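Local coordinates for protein exonuclease mut-7 homolog (PDB 7JW2) that probably trims the 3' ends of AGO1-bound microRNAs as a magnesium-dependent 3'-5' exoribonuclease, its exonuclease domain being the part seen here, at residues 149-154 with 189-194; 37-42 with 182-187; 23-28 with 76-81; 51-56 with 105-110; 121-126 with 212-217. All blocks are in the same frame, centred on the assembly; numbering follows the deposited sequence.

Interaction 1 (149-154 with 189-194)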
# COMPACT_ATOMS: atom_id res chain seq x y z
N GLN A 149 -29.95 9.29 22.16
CA GLN A 149 -28.52 9.01 22.05
C GLN A 149 -28.18 8.46 20.67
O GLN A 149 -27.85 7.29 20.48
CB GLN A 149 -28.06 8.07 23.16
CG GLN A 149 -28.06 8.69 24.55
CD GLN A 149 -27.13 7.98 25.52
OE1 GLN A 149 -26.58 8.60 26.43
NE2 GLN A 149 -26.95 6.67 25.32
N ASN A 150 -28.26 9.35 19.68
CA ASN A 150 -27.85 9.06 18.31
C ASN A 150 -26.75 10.03 17.88
O ASN A 150 -26.46 11.01 18.58
CB ASN A 150 -29.04 9.12 17.34
CG ASN A 150 -29.80 10.43 17.42
OD1 ASN A 150 -29.22 11.52 17.31
ND2 ASN A 150 -31.11 10.34 17.62
N LEU A 151 -26.15 9.76 16.72
CA LEU A 151 -25.00 10.56 16.30
C LEU A 151 -25.40 12.00 15.97
O LEU A 151 -24.66 12.94 16.28
CB LEU A 151 -24.30 9.91 15.10
CG LEU A 151 -23.13 10.70 14.52
CD1 LEU A 151 -22.01 10.85 15.55
CD2 LEU A 151 -22.59 10.04 13.24
N ALA A 152 -26.58 12.19 15.37
CA ALA A 152 -27.00 13.55 15.03
C ALA A 152 -27.09 14.42 16.28
O ALA A 152 -26.70 15.60 16.25
CB ALA A 152 -28.34 13.52 14.30
N ASN A 153 -27.60 13.87 17.37
CA ASN A 153 -27.71 14.66 18.60
C ASN A 153 -26.34 14.90 19.23
O ASN A 153 -26.09 15.96 19.80
CB ASN A 153 -28.65 13.97 19.58
CG ASN A 153 -30.10 14.08 19.15
OD1 ASN A 153 -30.43 14.89 18.29
ND2 ASN A 153 -30.96 13.27 19.75
N LEU A 154 -25.43 13.92 19.13
CA LEU A 154 -24.08 14.12 19.66
C LEU A 154 -23.35 15.21 18.88
O LEU A 154 -22.57 15.98 19.46
CB LEU A 154 -23.30 12.81 19.62
CG LEU A 154 -21.97 12.82 20.36
CD1 LEU A 154 -22.14 13.40 21.78
CD2 LEU A 154 -21.41 11.40 20.41
N ALA A 189 -17.79 10.11 8.89
CA ALA A 189 -16.58 9.66 9.56
C ALA A 189 -15.85 10.82 10.24
O ALA A 189 -15.47 10.72 11.41
CB ALA A 189 -15.66 8.94 8.56
N PHE A 190 -15.65 11.94 9.53
CA PHE A 190 -14.83 13.03 10.07
C PHE A 190 -15.41 13.62 11.35
O PHE A 190 -14.66 14.00 12.26
CB PHE A 190 -14.63 14.13 9.03
CG PHE A 190 -13.62 15.18 9.44
CD1 PHE A 190 -14.03 16.35 10.06
CD2 PHE A 190 -12.27 15.00 9.19
CE1 PHE A 190 -13.11 17.32 10.44
CE2 PHE A 190 -11.34 15.96 9.56
CZ PHE A 190 -11.76 17.13 10.19
N CYS A 191 -16.74 13.71 11.45
CA CYS A 191 -17.32 14.37 12.62
C CYS A 191 -17.03 13.60 13.91
O CYS A 191 -17.11 14.18 15.00
CB CYS A 191 -18.83 14.58 12.42
SG CYS A 191 -19.88 13.10 12.63
N LEU A 192 -16.70 12.31 13.80
CA LEU A 192 -16.34 11.55 14.99
C LEU A 192 -15.06 12.09 15.61
O LEU A 192 -14.94 12.14 16.85
CB LEU A 192 -16.19 10.07 14.64
CG LEU A 192 -17.39 9.44 13.92
CD1 LEU A 192 -17.06 7.99 13.60
CD2 LEU A 192 -18.65 9.56 14.77
N LEU A 193 -14.11 12.53 14.77
CA LEU A 193 -12.89 13.15 15.30
C LEU A 193 -13.23 14.44 16.04
O LEU A 193 -12.70 14.69 17.13
CB LEU A 193 -11.90 13.45 14.18
CG LEU A 193 -11.36 12.25 13.39
CD1 LEU A 193 -10.83 12.72 12.06
CD2 LEU A 193 -10.24 11.55 14.18
N GLU A 194 -14.09 15.26 15.45
CA GLU A 194 -14.49 16.52 16.08
C GLU A 194 -15.24 16.28 17.38
O GLU A 194 -15.06 17.03 18.36
CB GLU A 194 -15.35 17.34 15.12
CG GLU A 194 -14.69 17.62 13.78
CD GLU A 194 -15.66 18.21 12.78
OE1 GLU A 194 -16.62 17.51 12.40
OE2 GLU A 194 -15.44 19.36 12.35
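No ring or planar group takes part where Leu-151 meets Cys-191 and Leu-192; the flat groups lie to either side of this aliphatic contact. On helix 179-205, the Phe-190 ring has Glu-194 OE2 at its edge, in the ring plane. On the other segment, the Asn-150 amide caps helix 151-159: its OD1 accepts from Asn-153 N at 2.9 Å, with the donor nearly along the C=O axis (171°). Asn-153 in turn bonds through its own amide to Asn-148 O and Arg-156 NH1, adding side-chain bonds to the cap.

Leu-151, the first residue after the cap, carries the contact. With its CG anti to the backbone N (chi1 177°), the side chain reaches out to helix 179-205 and divides there. CD1 meets Leu-192 CD2 at 3.7 Å, the two side chains crossing at about a right angle. CD2 lies 4.1 Å from Cys-191 SG, a looser apolar touch. Leu-192 also packs on Ala-35 and Leu-125, so it connects this helix pair to the central sheet and to helix 125-132. Such packing of a short capped helix on the long helix 179-205 belongs to the helical layer of an RNase H-like exonuclease domain.

Interaction 2 (37-42 with 182-187). Unlike the reference sequence in segment 37-42: Ala-37 (reference Asp).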
# COMPACT_ATOMS: atom_id res chain seq x y z
N ALA A 37 -16.59 4.82 9.44
CA ALA A 37 -18.02 4.66 9.22
C ALA A 37 -18.20 3.90 7.91
O ALA A 37 -17.23 3.63 7.20
CB ALA A 37 -18.73 6.02 9.17
N SER A 38 -19.45 3.54 7.60
CA SER A 38 -19.71 2.78 6.39
C SER A 38 -21.12 3.06 5.90
O SER A 38 -21.99 3.49 6.67
CB SER A 38 -19.49 1.28 6.61
OG SER A 38 -20.40 0.74 7.54
N GLU A 39 -21.32 2.81 4.61
CA GLU A 39 -22.63 2.92 3.99
C GLU A 39 -22.96 1.61 3.29
O GLU A 39 -22.10 1.00 2.64
CB GLU A 39 -22.72 4.08 2.97
CG GLU A 39 -22.23 5.45 3.48
CD GLU A 39 -22.91 5.90 4.75
OE1 GLU A 39 -22.26 6.62 5.54
OE2 GLU A 39 -24.09 5.53 4.98
N TRP A 40 -24.23 1.21 3.37
CA TRP A 40 -24.67 -0.09 2.90
C TRP A 40 -25.73 0.06 1.82
O TRP A 40 -26.49 1.03 1.81
CB TRP A 40 -25.23 -0.90 4.08
CG TRP A 40 -24.16 -1.22 5.08
CD1 TRP A 40 -23.59 -0.36 5.97
CD2 TRP A 40 -23.51 -2.48 5.25
NE1 TRP A 40 -22.62 -1.02 6.70
CE2 TRP A 40 -22.55 -2.32 6.27
CE3 TRP A 40 -23.64 -3.73 4.64
CZ2 TRP A 40 -21.74 -3.36 6.70
CZ3 TRP A 40 -22.84 -4.76 5.06
CH2 TRP A 40 -21.89 -4.57 6.09
N LYS A 41 -25.74 -0.89 0.90
CA LYS A 41 -26.80 -0.92 -0.11
C LYS A 41 -28.15 -1.08 0.58
O LYS A 41 -28.27 -1.85 1.54
CB LYS A 41 -26.58 -2.08 -1.06
CG LYS A 41 -25.29 -2.06 -1.85
CD LYS A 41 -25.34 -3.21 -2.86
CE LYS A 41 -24.07 -3.32 -3.66
NZ LYS A 41 -24.27 -4.31 -4.78
N PRO A 42 -29.19 -0.38 0.12
CA PRO A 42 -30.54 -0.68 0.62
C PRO A 42 -30.86 -2.15 0.40
O PRO A 42 -30.44 -2.75 -0.58
CB PRO A 42 -31.44 0.23 -0.23
CG PRO A 42 -30.57 1.35 -0.66
CD PRO A 42 -29.17 0.79 -0.78
N LEU A 182 -21.59 11.66 -1.40
CA LEU A 182 -20.18 11.62 -1.04
C LEU A 182 -19.88 12.58 0.10
O LEU A 182 -19.10 12.25 1.01
CB LEU A 182 -19.32 11.94 -2.26
CG LEU A 182 -19.43 10.88 -3.37
CD1 LEU A 182 -19.02 11.45 -4.72
CD2 LEU A 182 -18.60 9.65 -3.03
N ARG A 183 -20.51 13.75 0.10
CA ARG A 183 -20.27 14.71 1.18
C ARG A 183 -20.79 14.18 2.51
O ARG A 183 -20.09 14.27 3.54
CB ARG A 183 -20.92 16.05 0.83
CG ARG A 183 -20.14 16.82 -0.23
CD ARG A 183 -20.42 18.32 -0.18
NE ARG A 183 -21.84 18.63 -0.22
CZ ARG A 183 -22.45 19.20 -1.26
NH1 ARG A 183 -21.74 19.54 -2.33
NH2 ARG A 183 -23.75 19.44 -1.22
N TYR A 184 -21.99 13.61 2.52
CA TYR A 184 -22.54 13.02 3.74
C TYR A 184 -21.65 11.89 4.24
O TYR A 184 -21.37 11.80 5.45
CB TYR A 184 -23.97 12.53 3.48
CG TYR A 184 -24.48 11.60 4.56
CD1 TYR A 184 -25.06 12.10 5.72
CD2 TYR A 184 -24.32 10.22 4.45
CE1 TYR A 184 -25.49 11.25 6.73
CE2 TYR A 184 -24.75 9.38 5.44
CZ TYR A 184 -25.32 9.89 6.59
OH TYR A 184 -25.75 9.04 7.58
N ALA A 185 -21.19 11.02 3.34
CA ALA A 185 -20.39 9.88 3.77
C ALA A 185 -19.07 10.33 4.38
O ALA A 185 -18.62 9.76 5.38
CB ALA A 185 -20.15 8.93 2.58
N ALA A 186 -18.41 11.31 3.76
CA ALA A 186 -17.12 11.75 4.28
C ALA A 186 -17.28 12.41 5.65
O ALA A 186 -16.49 12.17 6.57
CB ALA A 186 -16.45 12.69 3.28
N LEU A 187 -18.30 13.26 5.80
CA LEU A 187 -18.50 13.93 7.07
C LEU A 187 -18.94 12.96 8.16
O LEU A 187 -18.65 13.20 9.34
CB LEU A 187 -19.53 15.05 6.89
CG LEU A 187 -19.72 15.96 8.11
CD1 LEU A 187 -18.40 16.58 8.56
CD2 LEU A 187 -20.75 17.03 7.77
O HOH W 1 -23.66 6.91 7.75
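Glu-39 OE1, beside Tyr-184 and Ala-185, is gripped by two groups: water 1 donates to it at 2.6 Å and Gln-54 NE2 hydrogen-bonds to it as well. Glu-39 stands on strand 33-40 in the place of the Asp-X-Glu motif of DEDD exonucleases, and Tyr-184 opens a Tyr-X-X-X-Asp sequence on helix 179-205, consistent with the DEDDy active site. The first motif position is Ala-37 in this chain, where the reference sequence has Asp.

Water 1 also hydrogen-bonds with Tyr-184 OH (3.0 Å), bridging strand and helix. The Glu-39 chain is bent at its second torsion (chi2 -54°), which brings the carboxylate against the tyrosine ring. OE1 comes closest, meeting the ring obliquely 3.7 Å from Tyr-184 CE2; OE2 lies at the ring edge, in plane, and the carboxylate and ring planes are 63° apart. Gln-54 NE2 bonds to Ala-185 O too, so one amide ties the carboxylate to the helix backbone. Nearby, Trp-40 NE1 donates to Ser-38 OG at 3.0 Å, and both groups also bond to Asp-99. Nearer the backbone, the contact turns apolar, with Glu-39 CG 4.2 Å from Ala-185 CB.

Interaction 3 (23-28 with 76-81)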
# COMPACT_ATOMS: atom_id res chain seq x y z
N ALA A 23 -2.20 3.72 -1.70
CA ALA A 23 -1.82 5.08 -1.29
C ALA A 23 -2.51 5.46 0.01
O ALA A 23 -1.90 6.06 0.91
CB ALA A 23 -2.17 6.08 -2.40
N MET A 24 -3.79 5.09 0.15
CA MET A 24 -4.50 5.28 1.41
C MET A 24 -3.81 4.52 2.55
O MET A 24 -3.58 5.08 3.63
CB MET A 24 -5.95 4.81 1.26
CG MET A 24 -6.69 4.73 2.59
SD MET A 24 -8.26 3.84 2.40
CE MET A 24 -7.64 2.14 2.38
N LEU A 25 -3.48 3.25 2.32
CA LEU A 25 -2.84 2.44 3.37
C LEU A 25 -1.52 3.06 3.79
O LEU A 25 -1.17 3.05 4.98
CB LEU A 25 -2.63 1.01 2.88
CG LEU A 25 -2.35 -0.02 3.98
CD1 LEU A 25 -3.54 -0.06 4.94
CD2 LEU A 25 -2.10 -1.40 3.40
N SER A 26 -0.78 3.62 2.84
CA SER A 26 0.49 4.27 3.16
C SER A 26 0.31 5.38 4.19
O SER A 26 1.11 5.52 5.12
CB SER A 26 1.12 4.82 1.88
OG SER A 26 2.27 5.58 2.18
N ASP A 27 -0.74 6.19 4.03
CA ASP A 27 -1.04 7.25 4.99
C ASP A 27 -1.53 6.66 6.31
O ASP A 27 -1.00 6.97 7.38
CB ASP A 27 -2.07 8.20 4.39
CG ASP A 27 -2.53 9.29 5.35
OD1 ASP A 27 -1.85 9.54 6.37
OD2 ASP A 27 -3.58 9.91 5.08
N LEU A 28 -2.52 5.77 6.24
CA LEU A 28 -3.20 5.34 7.46
C LEU A 28 -2.32 4.50 8.37
O LEU A 28 -2.49 4.54 9.60
CB LEU A 28 -4.46 4.55 7.12
CG LEU A 28 -5.52 5.36 6.39
CD1 LEU A 28 -6.76 4.50 6.18
CD2 LEU A 28 -5.89 6.63 7.15
N TRP A 76 -8.03 -6.72 1.85
CA TRP A 76 -8.78 -6.54 3.09
C TRP A 76 -7.97 -7.00 4.29
O TRP A 76 -8.01 -6.36 5.35
CB TRP A 76 -10.12 -7.29 3.03
CG TRP A 76 -11.07 -6.68 2.04
CD1 TRP A 76 -11.56 -7.24 0.90
CD2 TRP A 76 -11.62 -5.36 2.11
NE1 TRP A 76 -12.40 -6.36 0.26
CE2 TRP A 76 -12.45 -5.19 0.98
CE3 TRP A 76 -11.50 -4.30 3.02
CZ2 TRP A 76 -13.15 -4.01 0.74
CZ3 TRP A 76 -12.20 -3.13 2.78
CH2 TRP A 76 -13.01 -3.00 1.64
N ALA A 77 -7.20 -8.08 4.15
CA ALA A 77 -6.37 -8.50 5.26
C ALA A 77 -5.31 -7.45 5.58
O ALA A 77 -4.96 -7.26 6.76
CB ALA A 77 -5.72 -9.85 4.93
N ALA A 78 -4.82 -6.75 4.57
CA ALA A 78 -3.81 -5.72 4.81
C ALA A 78 -4.41 -4.53 5.54
O ALA A 78 -3.77 -3.94 6.41
CB ALA A 78 -3.17 -5.28 3.50
N LEU A 79 -5.65 -4.17 5.21
CA LEU A 79 -6.31 -3.08 5.93
C LEU A 79 -6.61 -3.47 7.37
O LEU A 79 -6.41 -2.67 8.30
CB LEU A 79 -7.61 -2.69 5.20
CG LEU A 79 -8.41 -1.55 5.83
CD1 LEU A 79 -7.56 -0.28 5.86
CD2 LEU A 79 -9.69 -1.33 5.05
N ALA A 80 -7.08 -4.70 7.58
CA ALA A 80 -7.34 -5.13 8.95
C ALA A 80 -6.05 -5.16 9.77
O ALA A 80 -6.01 -4.67 10.90
CB ALA A 80 -8.02 -6.50 8.95
N LYS A 81 -4.96 -5.67 9.19
CA LYS A 81 -3.74 -5.82 9.97
C LYS A 81 -3.09 -4.48 10.27
O LYS A 81 -2.56 -4.28 11.37
CB LYS A 81 -2.77 -6.72 9.23
CG LYS A 81 -1.37 -6.69 9.80
CD LYS A 81 -0.53 -7.71 9.12
CE LYS A 81 0.80 -7.89 9.81
NZ LYS A 81 1.68 -8.59 8.85
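Ala-78 is the first residue of 76-81 to meet 23-28: its CB sits 4.0 Å from Leu-25 CD2, the small methyl letting the leucine approach the helix backbone. The other Leu-25 branch, CD1, comes within 4.2 Å of Ala-78 O. Next along, Leu-79 extends its CG anti to the backbone N (chi1 -179°), which carries CD1 into the seam between the helices. There CD1 has two neighbours, Leu-25 CD1 at 4.1 Å and Met-24 CE at 4.2 Å. Met-24 reaches this point through an extended chain that turns only at its last torsion (chi3 78°), bringing the methyl group round to the leucine.

The segments run almost parallel, their axes 10.9 Å apart at closest approach and 13° from alignment, and no hydrogen bond joins them. Beneath the seam, Met-24 and Leu-79 both rest on Leu-55 and Ile-64 of neighbouring strands. Helix 18-28 also faces the dimer partner: Leu-25 packs on Tyr-22 of the second subunit, and Ser-26 OG hydrogen-bonds to Asp-19 O of that subunit. Two helices lying side by side over a central mixed sheet form part of one helical layer of the RNase H-like alpha/beta fold.

Interaction 4 (51-56 with 105-110)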
# COMPACT_ATOMS: atom_id res chain seq x y z
N SER A 51 -21.49 -0.69 0.45
CA SER A 51 -21.24 0.25 -0.63
C SER A 51 -19.94 1.03 -0.42
O SER A 51 -19.07 1.04 -1.31
CB SER A 51 -22.42 1.22 -0.78
OG SER A 51 -22.11 2.27 -1.68
N LEU A 52 -19.78 1.66 0.74
CA LEU A 52 -18.63 2.49 1.07
C LEU A 52 -18.13 2.14 2.46
O LEU A 52 -18.92 1.78 3.33
CB LEU A 52 -18.97 3.99 1.07
CG LEU A 52 -19.41 4.65 -0.24
CD1 LEU A 52 -19.75 6.11 0.03
CD2 LEU A 52 -18.33 4.54 -1.30
N ILE A 53 -16.81 2.24 2.65
CA ILE A 53 -16.20 2.33 3.97
C ILE A 53 -15.39 3.62 4.02
O ILE A 53 -14.58 3.88 3.12
CB ILE A 53 -15.31 1.11 4.27
CG1 ILE A 53 -16.19 -0.15 4.36
CG2 ILE A 53 -14.57 1.32 5.60
CD1 ILE A 53 -15.38 -1.42 4.36
N GLN A 54 -15.63 4.44 5.04
CA GLN A 54 -15.01 5.76 5.13
C GLN A 54 -14.03 5.78 6.30
O GLN A 54 -14.38 5.41 7.42
CB GLN A 54 -16.05 6.88 5.30
CG GLN A 54 -17.18 6.93 4.26
CD GLN A 54 -18.44 6.22 4.72
OE1 GLN A 54 -18.68 5.08 4.34
NE2 GLN A 54 -19.24 6.90 5.54
N LEU A 55 -12.80 6.23 6.02
CA LEU A 55 -11.74 6.32 7.01
C LEU A 55 -11.21 7.74 7.03
O LEU A 55 -10.71 8.23 6.01
CB LEU A 55 -10.61 5.34 6.70
CG LEU A 55 -11.07 3.90 6.44
CD1 LEU A 55 -9.94 2.99 5.98
CD2 LEU A 55 -11.77 3.32 7.66
N ALA A 56 -11.28 8.40 8.19
CA ALA A 56 -10.93 9.80 8.32
C ALA A 56 -9.75 10.00 9.26
O ALA A 56 -9.70 9.40 10.34
CB ALA A 56 -12.12 10.62 8.84
N LYS A 105 -19.95 -11.13 7.52
CA LYS A 105 -20.72 -11.86 6.53
C LYS A 105 -20.64 -11.23 5.15
O LYS A 105 -20.59 -11.95 4.15
CB LYS A 105 -22.19 -11.97 6.97
CG LYS A 105 -22.48 -12.16 8.49
CD LYS A 105 -21.41 -12.94 9.30
CE LYS A 105 -21.81 -13.20 10.75
NZ LYS A 105 -20.58 -13.24 11.61
N ALA A 106 -20.58 -9.90 5.07
CA ALA A 106 -20.56 -9.23 3.78
C ALA A 106 -19.16 -9.13 3.18
O ALA A 106 -19.00 -9.16 1.96
CB ALA A 106 -21.15 -7.82 3.92
N LEU A 107 -18.14 -9.02 4.03
CA LEU A 107 -16.76 -8.83 3.59
C LEU A 107 -15.88 -9.68 4.50
O LEU A 107 -15.15 -9.15 5.35
CB LEU A 107 -16.35 -7.36 3.69
CG LEU A 107 -16.65 -6.30 2.64
CD1 LEU A 107 -15.89 -5.04 3.06
CD2 LEU A 107 -16.26 -6.72 1.25
N PRO A 108 -15.96 -11.00 4.37
CA PRO A 108 -15.38 -11.86 5.42
C PRO A 108 -13.88 -11.72 5.60
O PRO A 108 -13.39 -11.96 6.71
CB PRO A 108 -15.77 -13.27 4.96
CG PRO A 108 -17.01 -13.06 4.12
CD PRO A 108 -16.74 -11.78 3.39
N SER A 109 -13.13 -11.35 4.55
CA SER A 109 -11.68 -11.17 4.68
C SER A 109 -11.31 -9.92 5.47
O SER A 109 -10.18 -9.83 5.96
CB SER A 109 -11.03 -11.11 3.30
OG SER A 109 -11.26 -12.30 2.59
N PHE A 110 -12.23 -8.96 5.61
CA PHE A 110 -12.00 -7.75 6.40
C PHE A 110 -12.38 -8.09 7.83
O PHE A 110 -13.44 -7.72 8.35
CB PHE A 110 -12.82 -6.58 5.85
CG PHE A 110 -12.56 -5.27 6.55
CD1 PHE A 110 -11.27 -4.86 6.85
CD2 PHE A 110 -13.62 -4.45 6.94
CE1 PHE A 110 -11.03 -3.66 7.50
CE2 PHE A 110 -13.38 -3.24 7.59
CZ PHE A 110 -12.09 -2.86 7.87
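Ile-53 points from strand 50-56 toward Leu-107 and Phe-110, which lie just past the end of helix 96-106, and so joins the central sheet of the RNase H-like fold to a helix-terminating turn. From CB the side chain divides. CG2 lies anti to the backbone N, whereas CG1 is anti to the carbonyl carbon (chi1 -66°) and continues through an extended second torsion (168°) to CD1. CB, CG1 and CG2 stay behind the tip, and the contact with 105-110 falls to CD1 alone. That methyl reaches Leu-107 CD1 at 3.9 Å, the two side chains approaching each other tip to tip. It also meets the ring of Phe-110.

Leu-107 is the first residue to leave the helical conformation, and a type I turn follows, closed by Phe-110 N bonding to Leu-107 O at 2.9 Å. The turn places both apolar side chains on the side facing the strand. Trp-76 of helix 73-84 packs on Ile-53 and Leu-107, and its ring meets that of Phe-110; Phe-84 packs edge-to-face with the same phenylalanine. At the start of the strand, Ser-51 and Leu-52 both face Glu-39 in a classic beta bulge. On the aromatic side of the isoleucine tip, Ile-53 CD1 stands obliquely to the ring, 4.2 Å from Phe-110 CE2.

Interaction 5 (121-126 with 212-217)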
# COMPACT_ATOMS: atom_id res chain seq x y z
N ALA A 121 -8.36 -1.27 20.30
CA ALA A 121 -8.35 0.18 20.44
C ALA A 121 -9.45 0.84 19.60
O ALA A 121 -9.27 1.97 19.12
CB ALA A 121 -6.98 0.75 20.10
N ILE A 122 -10.57 0.16 19.41
CA ILE A 122 -11.74 0.76 18.78
C ILE A 122 -12.64 1.33 19.87
O ILE A 122 -13.17 0.59 20.71
CB ILE A 122 -12.50 -0.27 17.92
CG1 ILE A 122 -11.63 -0.78 16.76
CG2 ILE A 122 -13.79 0.34 17.35
CD1 ILE A 122 -12.14 -2.09 16.17
N LEU A 123 -12.84 2.64 19.84
CA LEU A 123 -13.67 3.32 20.82
C LEU A 123 -15.06 3.60 20.25
O LEU A 123 -15.19 4.30 19.23
CB LEU A 123 -13.03 4.63 21.26
CG LEU A 123 -13.92 5.42 22.24
CD1 LEU A 123 -14.02 4.69 23.58
CD2 LEU A 123 -13.38 6.83 22.43
N ASP A 124 -16.08 3.08 20.92
CA ASP A 124 -17.47 3.43 20.64
C ASP A 124 -17.78 4.76 21.32
O ASP A 124 -17.76 4.85 22.55
CB ASP A 124 -18.38 2.33 21.17
CG ASP A 124 -19.85 2.58 20.88
OD1 ASP A 124 -20.18 3.63 20.28
OD2 ASP A 124 -20.66 1.72 21.26
N LEU A 125 -18.06 5.80 20.53
CA LEU A 125 -18.33 7.10 21.15
C LEU A 125 -19.63 7.11 21.92
O LEU A 125 -19.79 7.96 22.81
CB LEU A 125 -18.34 8.21 20.10
CG LEU A 125 -16.94 8.58 19.58
CD1 LEU A 125 -17.05 9.51 18.39
CD2 LEU A 125 -16.10 9.22 20.67
N GLN A 126 -20.56 6.20 21.62
CA GLN A 126 -21.76 6.10 22.44
C GLN A 126 -21.43 5.64 23.86
O GLN A 126 -22.10 6.06 24.81
CB GLN A 126 -22.77 5.14 21.80
CG GLN A 126 -24.17 5.25 22.39
CD GLN A 126 -25.20 4.53 21.55
OE1 GLN A 126 -24.91 3.50 20.94
NE2 GLN A 126 -26.42 5.06 21.52
N GLU A 212 -6.84 8.76 30.66
CA GLU A 212 -7.12 7.73 31.65
C GLU A 212 -8.50 7.12 31.43
O GLU A 212 -8.66 5.89 31.54
CB GLU A 212 -7.02 8.34 33.05
CG GLU A 212 -6.83 7.34 34.15
CD GLU A 212 -6.48 8.01 35.46
OE1 GLU A 212 -6.65 9.25 35.56
OE2 GLU A 212 -6.04 7.31 36.39
N ILE A 213 -9.49 7.95 31.10
CA ILE A 213 -10.83 7.46 30.81
C ILE A 213 -10.83 6.62 29.54
O ILE A 213 -11.45 5.56 29.48
CB ILE A 213 -11.79 8.66 30.71
CG1 ILE A 213 -12.02 9.25 32.11
CG2 ILE A 213 -13.10 8.25 30.08
CD1 ILE A 213 -12.39 10.72 32.11
N LEU A 214 -10.10 7.06 28.51
CA LEU A 214 -9.99 6.29 27.28
C LEU A 214 -9.49 4.87 27.54
O LEU A 214 -10.09 3.89 27.07
CB LEU A 214 -9.07 7.02 26.30
CG LEU A 214 -8.78 6.28 25.00
CD1 LEU A 214 -10.08 6.14 24.19
CD2 LEU A 214 -7.74 7.03 24.21
N ASN A 215 -8.40 4.74 28.31
CA ASN A 215 -7.85 3.41 28.55
C ASN A 215 -8.84 2.52 29.28
O ASN A 215 -8.96 1.33 28.97
CB ASN A 215 -6.54 3.50 29.34
CG ASN A 215 -5.91 2.14 29.55
OD1 ASN A 215 -6.00 1.55 30.63
ND2 ASN A 215 -5.28 1.62 28.50
N ALA A 216 -9.56 3.07 30.26
CA ALA A 216 -10.55 2.27 30.98
C ALA A 216 -11.65 1.78 30.05
O ALA A 216 -12.08 0.62 30.14
CB ALA A 216 -11.13 3.07 32.14
N LEU A 217 -12.13 2.64 29.14
CA LEU A 217 -13.20 2.24 28.23
C LEU A 217 -12.73 1.16 27.26
O LEU A 217 -13.51 0.27 26.90
CB LEU A 217 -13.70 3.46 27.46
CG LEU A 217 -14.49 4.45 28.31
CD1 LEU A 217 -14.79 5.71 27.53
CD2 LEU A 217 -15.76 3.80 28.81
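Leu-123 and Leu-214 make the tighter half of this contact: Leu-123 CD2 and Leu-214 CD1 approach to 3.8 Å, each side chain slanting across the other. The remaining half is slacker. Leu-123 CD1 touches the flank of Leu-217, 4.1 Å from its CB and 4.2 Å from its CD1. Leu-123 serves both partners because its CG is anti to the backbone N (chi1 177°), which directs the fork toward helix 210-217, one methyl to each leucine. Tyr-196 of helix 179-205 packs on Leu-123 and Leu-214 alike.

Burial falls off across the helix. Leu-123 is buried, Leu-214 and Leu-217 only partly, while Glu-212, Asn-215 and Ala-216 are exposed to solvent. Just beyond Leu-123, strand 122-124 passes directly into helix 125-132. Asp-124 caps that helix, its OD1 accepting from Gln-126 N at 2.9 Å with the donor above the carboxylate plane (56° out of it); OD1 also bonds to Ala-95 N. Strand 122-124 is the outermost on its side of the sheet within the chain, and within these segments the helix meets it through leucines. With no hydrogen bond across the segments, attachment of this C-terminal helix to the strand here depends on apolar burial rather than directional bonding.

Overall arrangement
From the N terminus, helix 18-28 opens interaction 3, which closes at helix 73-84 and sets part of one helical layer on the sheet. Before it closes, strand 33-40 opens interaction 2, which therefore crosses interaction 3, and strand 50-56 opens interaction 4. Interaction 4 crosses interaction 3, closes after helix 96-106, and is nested within the long loop of interaction 2. Strand 122-124 then opens interaction 5, and residues 149-154 open interaction 1. Interaction 2 closes on helix 179-205, crossing both; interaction 1 closes about two turns later on the same helix, nested inside interaction 5, which ends at helix 210-217. Neighbouring strands 33-40 and 50-56 thus link the opposite helical layers through interactions 2 and 4.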